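Local coordinates for protein alanine racemase (Corynebacterium glutamicum, PDB 2DY3) that belongs to the alanine racemase family of two-domain enzymes with an N-terminal TIM-barrel domain, and carries bound pyridoxal-5'-phosphate, at residues Phe141-Met155 / Ala180-Asn194. Numbering follows the deposited sequence.
Sequences FSALAAAPHIEVTGM and ALALARKHGLECPVN
Phe141 turns one face of its ring to Ala184, whose CB sits 3.7 Å from the ring centroid, 15° off the normal, in a CH-pi contact. The small methyl lets the ring settle close against helix 180-186, with Leu183 CB in plane at its edge. The same buried methyl also meets Met155, whose CE lies 3.5 Å from Ala184 CB. The thioether first leaves the strand with CG between backbone N and carbonyl carbon (chi1 54°) and then bends at chi3, which brings SD alongside the helix backbone at Leu181. Unbranched and flexible, methionine can thread between strand and helix. Leu189 closes the apolar layer: its CD1 meets Phe141 CB, while its CD2 crosses to Val152 CG2 at 3.5 Å.

Polar atoms join the strand to the chain beyond the helix. Val193 N donates to Thr153 O over 2.9 Å, and Met155 N gives a bond of 2.7 Å to Asn194 OD1, which receives it in the carbonyl plane. Between them Gly154 CA approaches Val193 O to 3.3 Å, a closeness that suits glycine, since a CB would strike that oxygen; the backbone angles of Gly154 call for glycine too, as they would jam a CB against Thr153 O. A water links Val152 O to Cys191 N.

Further out, Gly188 ends the helix in a Schellman motif, its positive phi turning the chain back toward the strand. Arg185 steadies the returning segment, NE hydrogen-bonding to Glu190 O at 2.7 Å and NH2 to Cys191 O, while His187 NE2 is hydrogen-bonded to Glu138 OE2. Helices 134-146 and 169-186 here pack beside strand 150-156, next to strand 117-122 in the parallel sheet, the beta/alpha layering of a TIM barrel.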
loop_
_atom_site.group_PDB
_atom_site.type_symbol
_atom_site.label_atom_id
_atom_site.label_comp_id
_atom_site.label_asym_id
_atom_site.label_seq_id
_atom_site.Cartn_x
_atom_site.Cartn_y
_atom_site.Cartn_z
ATOM N N PHE B 141 18.850 9.726 -32.387
ATOM C CA PHE B 141 20.306 9.691 -32.270
ATOM C C PHE B 141 20.890 10.923 -32.958
ATOM O O PHE B 141 21.818 11.552 -32.451
ATOM C CB PHE B 141 20.896 8.419 -32.907
ATOM C CG PHE B 141 20.391 7.129 -32.297
ATOM C CD1 PHE B 141 19.813 7.111 -31.036
ATOM C CD2 PHE B 141 20.521 5.930 -32.985
ATOM C CE1 PHE B 141 19.376 5.916 -30.475
ATOM C CE2 PHE B 141 20.088 4.731 -32.430
ATOM C CZ PHE B 141 19.515 4.726 -31.173
ATOM N N SER B 142 20.335 11.274 -34.110
ATOM C CA SER B 142 20.816 12.432 -34.853
ATOM C C SER B 142 20.642 13.712 -34.047
ATOM O O SER B 142 21.539 14.551 -33.989
ATOM C CB SER B 142 20.066 12.556 -36.178
ATOM O OG SER B 142 20.487 13.707 -36.882
ATOM N N ALA B 143 19.480 13.854 -33.421
ATOM C CA ALA B 143 19.183 15.032 -32.622
ATOM C C ALA B 143 20.097 15.156 -31.406
ATOM O O ALA B 143 20.653 16.224 -31.150
ATOM C CB ALA B 143 17.722 15.005 -32.180
ATOM N N LEU B 144 20.245 14.070 -30.653
ATOM C CA LEU B 144 21.091 14.094 -29.465
ATOM C C LEU B 144 22.576 14.312 -29.798
ATOM O O LEU B 144 23.300 14.961 -29.045
ATOM C CB LEU B 144 20.894 12.808 -28.658
ATOM C CG LEU B 144 19.464 12.610 -28.125
ATOM C CD1 LEU B 144 19.309 11.211 -27.534
ATOM C CD2 LEU B 144 19.147 13.682 -27.078
ATOM N N ALA B 145 23.024 13.787 -30.929
ATOM C CA ALA B 145 24.418 13.945 -31.338
ATOM C C ALA B 145 24.734 15.407 -31.633
ATOM O O ALA B 145 25.848 15.867 -31.400
ATOM C CB ALA B 145 24.703 13.104 -32.567
ATOM N N ALA B 146 23.741 16.131 -32.143
ATOM C CA ALA B 146 23.912 17.535 -32.484
ATOM C C ALA B 146 23.895 18.452 -31.268
ATOM O O ALA B 146 24.267 19.617 -31.366
ATOM C CB ALA B 146 22.828 17.961 -33.467
ATOM N N ALA B 147 23.476 17.926 -30.121
ATOM C CA ALA B 147 23.398 18.723 -28.898
ATOM C C ALA B 147 24.683 18.718 -28.075
ATOM O O ALA B 147 25.030 17.721 -27.446
ATOM C CB ALA B 147 22.234 18.241 -28.046
ATOM N N PRO B 148 25.396 19.854 -28.057
ATOM C CA PRO B 148 26.656 20.052 -27.333
ATOM C C PRO B 148 26.563 19.737 -25.846
ATOM O O PRO B 148 27.345 18.950 -25.317
ATOM C CB PRO B 148 26.964 21.531 -27.574
ATOM C CG PRO B 148 26.344 21.797 -28.896
ATOM C CD PRO B 148 25.021 21.078 -28.787
ATOM N N HIS B 149 25.598 20.361 -25.181
ATOM C CA HIS B 149 25.400 20.193 -23.744
ATOM C C HIS B 149 24.894 18.830 -23.287
ATOM O O HIS B 149 24.820 18.575 -22.093
ATOM C CB HIS B 149 24.440 21.264 -23.238
ATOM C CG HIS B 149 23.056 21.146 -23.798
ATOM N ND1 HIS B 149 22.799 21.125 -25.152
ATOM C CD2 HIS B 149 21.853 21.058 -23.185
ATOM C CE1 HIS B 149 21.496 21.035 -25.348
ATOM N NE2 HIS B 149 20.899 20.993 -24.170
ATOM N N ILE B 150 24.548 17.953 -24.220
ATOM C CA ILE B 150 24.043 16.638 -23.842
ATOM C C ILE B 150 25.069 15.524 -23.999
ATOM O O ILE B 150 25.687 15.392 -25.044
ATOM C CB ILE B 150 22.807 16.254 -24.678
ATOM C CG1 ILE B 150 21.641 17.186 -24.351
ATOM C CG2 ILE B 150 22.430 14.814 -24.411
ATOM C CD1 ILE B 150 20.420 16.910 -25.179
ATOM N N GLU B 151 25.256 14.727 -22.953
ATOM C CA GLU B 151 26.189 13.611 -23.037
ATOM C C GLU B 151 25.426 12.294 -22.933
ATOM O O GLU B 151 24.876 11.965 -21.883
ATOM C CB GLU B 151 27.234 13.656 -21.921
ATOM C CG GLU B 151 28.206 12.479 -22.028
ATOM C CD GLU B 151 28.999 12.203 -20.759
ATOM O OE1 GLU B 151 29.739 11.195 -20.742
ATOM O OE2 GLU B 151 28.893 12.978 -19.786
ATOM N N VAL B 152 25.377 11.552 -24.030
ATOM C CA VAL B 152 24.698 10.274 -24.031
ATOM C C VAL B 152 25.672 9.275 -23.423
ATOM O O VAL B 152 26.644 8.880 -24.060
ATOM C CB VAL B 152 24.330 9.841 -25.462
ATOM C CG1 VAL B 152 23.724 8.447 -25.447
ATOM C CG2 VAL B 152 23.350 10.840 -26.066
ATOM N N THR B 153 25.412 8.877 -22.185
ATOM C CA THR B 153 26.281 7.943 -21.483
ATOM C C THR B 153 26.136 6.507 -21.970
ATOM O O THR B 153 26.997 5.664 -21.701
ATOM C CB THR B 153 26.009 7.961 -19.976
ATOM O OG1 THR B 153 26.971 7.125 -19.319
ATOM C CG2 THR B 153 24.600 7.440 -19.681
ATOM N N GLY B 154 25.041 6.239 -22.675
ATOM C CA GLY B 154 24.793 4.907 -23.202
ATOM C C GLY B 154 23.314 4.676 -23.456
ATOM O O GLY B 154 22.523 5.623 -23.487
ATOM N N MET B 155 22.942 3.415 -23.662
ATOM C CA MET B 155 21.546 3.048 -23.879
ATOM C C MET B 155 21.240 1.760 -23.123
ATOM O O MET B 155 22.141 1.011 -22.732
ATOM C CB MET B 155 21.231 2.871 -25.374
ATOM C CG MET B 155 22.121 1.897 -26.127
ATOM S SD MET B 155 21.458 1.543 -27.777
ATOM C CE MET B 155 21.655 3.110 -28.578
ATOM N N ALA B 180 20.290 -1.024 -32.584
ATOM C CA ALA B 180 20.144 0.360 -32.154
ATOM C C ALA B 180 21.492 0.949 -31.737
ATOM O O ALA B 180 21.831 2.075 -32.107
ATOM C CB ALA B 180 19.156 0.436 -30.989
ATOM N N LEU B 181 22.260 0.183 -30.971
ATOM C CA LEU B 181 23.565 0.636 -30.499
ATOM C C LEU B 181 24.526 0.919 -31.655
ATOM O O LEU B 181 25.279 1.898 -31.626
ATOM C CB LEU B 181 24.166 -0.408 -29.551
ATOM C CG LEU B 181 25.495 -0.062 -28.868
ATOM C CD1 LEU B 181 25.378 1.251 -28.117
ATOM C CD2 LEU B 181 25.880 -1.182 -27.914
ATOM N N ALA B 182 24.493 0.070 -32.678
ATOM C CA ALA B 182 25.363 0.256 -33.830
ATOM C C ALA B 182 24.956 1.516 -34.591
ATOM O O ALA B 182 25.810 2.278 -35.059
ATOM C CB ALA B 182 25.291 -0.962 -34.752
ATOM N N LEU B 183 23.650 1.735 -34.704
ATOM C CA LEU B 183 23.116 2.899 -35.405
ATOM C C LEU B 183 23.489 4.170 -34.637
ATOM O O LEU B 183 23.800 5.202 -35.233
ATOM C CB LEU B 183 21.597 2.786 -35.504
ATOM C CG LEU B 183 20.863 3.407 -36.695
ATOM C CD1 LEU B 183 19.396 3.588 -36.323
ATOM C CD2 LEU B 183 21.469 4.738 -37.073
ATOM N N ALA B 184 23.456 4.086 -33.310
ATOM C CA ALA B 184 23.782 5.227 -32.459
ATOM C C ALA B 184 25.246 5.632 -32.601
ATOM O O ALA B 184 25.560 6.818 -32.729
ATOM C CB ALA B 184 23.470 4.899 -31.000
ATOM N N ARG B 185 26.140 4.647 -32.571
ATOM C CA ARG B 185 27.566 4.918 -32.705
ATOM C C ARG B 185 27.888 5.385 -34.120
ATOM O O ARG B 185 28.801 6.180 -34.333
ATOM C CB ARG B 185 28.378 3.668 -32.337
ATOM C CG ARG B 185 28.404 3.432 -30.836
ATOM C CD ARG B 185 28.834 2.032 -30.428
ATOM N NE ARG B 185 28.983 1.965 -28.977
ATOM C CZ ARG B 185 29.163 0.848 -28.283
ATOM N NH1 ARG B 185 29.215 -0.328 -28.903
ATOM N NH2 ARG B 185 29.306 0.911 -26.967
ATOM N N LYS B 186 27.122 4.900 -35.085
ATOM C CA LYS B 186 27.324 5.305 -36.466
ATOM C C LYS B 186 26.998 6.794 -36.552
ATOM O O LYS B 186 27.497 7.499 -37.427
ATOM C CB LYS B 186 26.398 4.505 -37.383
ATOM C CG LYS B 186 26.881 4.382 -38.810
ATOM C CD LYS B 186 26.070 3.332 -39.561
ATOM C CE LYS B 186 26.707 2.987 -40.901
ATOM N NZ LYS B 186 28.099 2.456 -40.744
ATOM N N HIS B 187 26.166 7.265 -35.625
ATOM C CA HIS B 187 25.764 8.668 -35.573
ATOM C C HIS B 187 26.694 9.505 -34.708
ATOM O O HIS B 187 26.479 10.700 -34.536
ATOM C CB HIS B 187 24.335 8.799 -35.041
ATOM C CG HIS B 187 23.284 8.698 -36.102
ATOM N ND1 HIS B 187 23.012 9.724 -36.981
ATOM C CD2 HIS B 187 22.459 7.681 -36.447
ATOM C CE1 HIS B 187 22.067 9.343 -37.821
ATOM N NE2 HIS B 187 21.714 8.107 -37.519
ATOM N N GLY B 188 27.726 8.877 -34.160
ATOM C CA GLY B 188 28.658 9.614 -33.330
ATOM C C GLY B 188 28.398 9.513 -31.839
ATOM O O GLY B 188 29.064 10.185 -31.051
ATOM N N LEU B 189 27.422 8.699 -31.440
ATOM C CA LEU B 189 27.135 8.536 -30.016
ATOM C C LEU B 189 27.909 7.328 -29.510
ATOM O O LEU B 189 27.560 6.186 -29.805
ATOM C CB LEU B 189 25.635 8.325 -29.769
ATOM C CG LEU B 189 24.671 9.485 -30.048
ATOM C CD1 LEU B 189 23.246 9.015 -29.788
ATOM C CD2 LEU B 189 25.005 10.683 -29.172
ATOM N N GLU B 190 28.966 7.593 -28.751
ATOM C CA GLU B 190 29.806 6.535 -28.205
ATOM C C GLU B 190 29.028 5.481 -27.417
ATOM O O GLU B 190 29.284 4.289 -27.558
ATOM C CB GLU B 190 30.897 7.135 -27.303
ATOM C CG GLU B 190 31.767 6.079 -26.618
ATOM C CD GLU B 190 32.825 6.669 -25.701
ATOM O OE1 GLU B 190 32.536 7.663 -25.002
ATOM O OE2 GLU B 190 33.944 6.123 -25.661
ATOM N N CYS B 191 28.080 5.922 -26.594
ATOM C CA CYS B 191 27.296 5.001 -25.769
ATOM C C CYS B 191 28.247 4.081 -25.001
ATOM O O CYS B 191 28.186 2.860 -25.125
ATOM C CB CYS B 191 26.356 4.160 -26.641
ATOM S SG CYS B 191 25.030 5.091 -27.444
ATOM N N PRO B 192 29.133 4.670 -24.182
ATOM C CA PRO B 192 30.145 4.002 -23.354
ATOM C C PRO B 192 29.635 2.945 -22.381
ATOM O O PRO B 192 30.256 1.892 -22.212
ATOM C CB PRO B 192 30.797 5.161 -22.598
ATOM C CG PRO B 192 30.551 6.333 -23.469
ATOM C CD PRO B 192 29.161 6.122 -23.958
ATOM N N VAL B 193 28.511 3.230 -21.729
ATOM C CA VAL B 193 27.972 2.306 -20.742
ATOM C C VAL B 193 26.540 1.893 -21.046
ATOM O O VAL B 193 25.610 2.698 -20.955
ATOM C CB VAL B 193 28.049 2.938 -19.334
ATOM C CG1 VAL B 193 27.567 1.957 -18.284
ATOM C CG2 VAL B 193 29.486 3.366 -19.053
ATOM N N ASN B 194 26.370 0.625 -21.403
ATOM C CA ASN B 194 25.059 0.106 -21.743
ATOM C C ASN B 194 24.673 -1.020 -20.794
ATOM O O ASN B 194 25.535 -1.657 -20.188
ATOM C CB ASN B 194 25.056 -0.393 -23.190
ATOM C CG ASN B 194 25.561 0.656 -24.173
ATOM O OD1 ASN B 194 25.008 1.753 -24.265
ATOM N ND2 ASN B 194 26.619 0.320 -24.916
HETATM O O HOH W 1 27.480 8.700 -26.373
#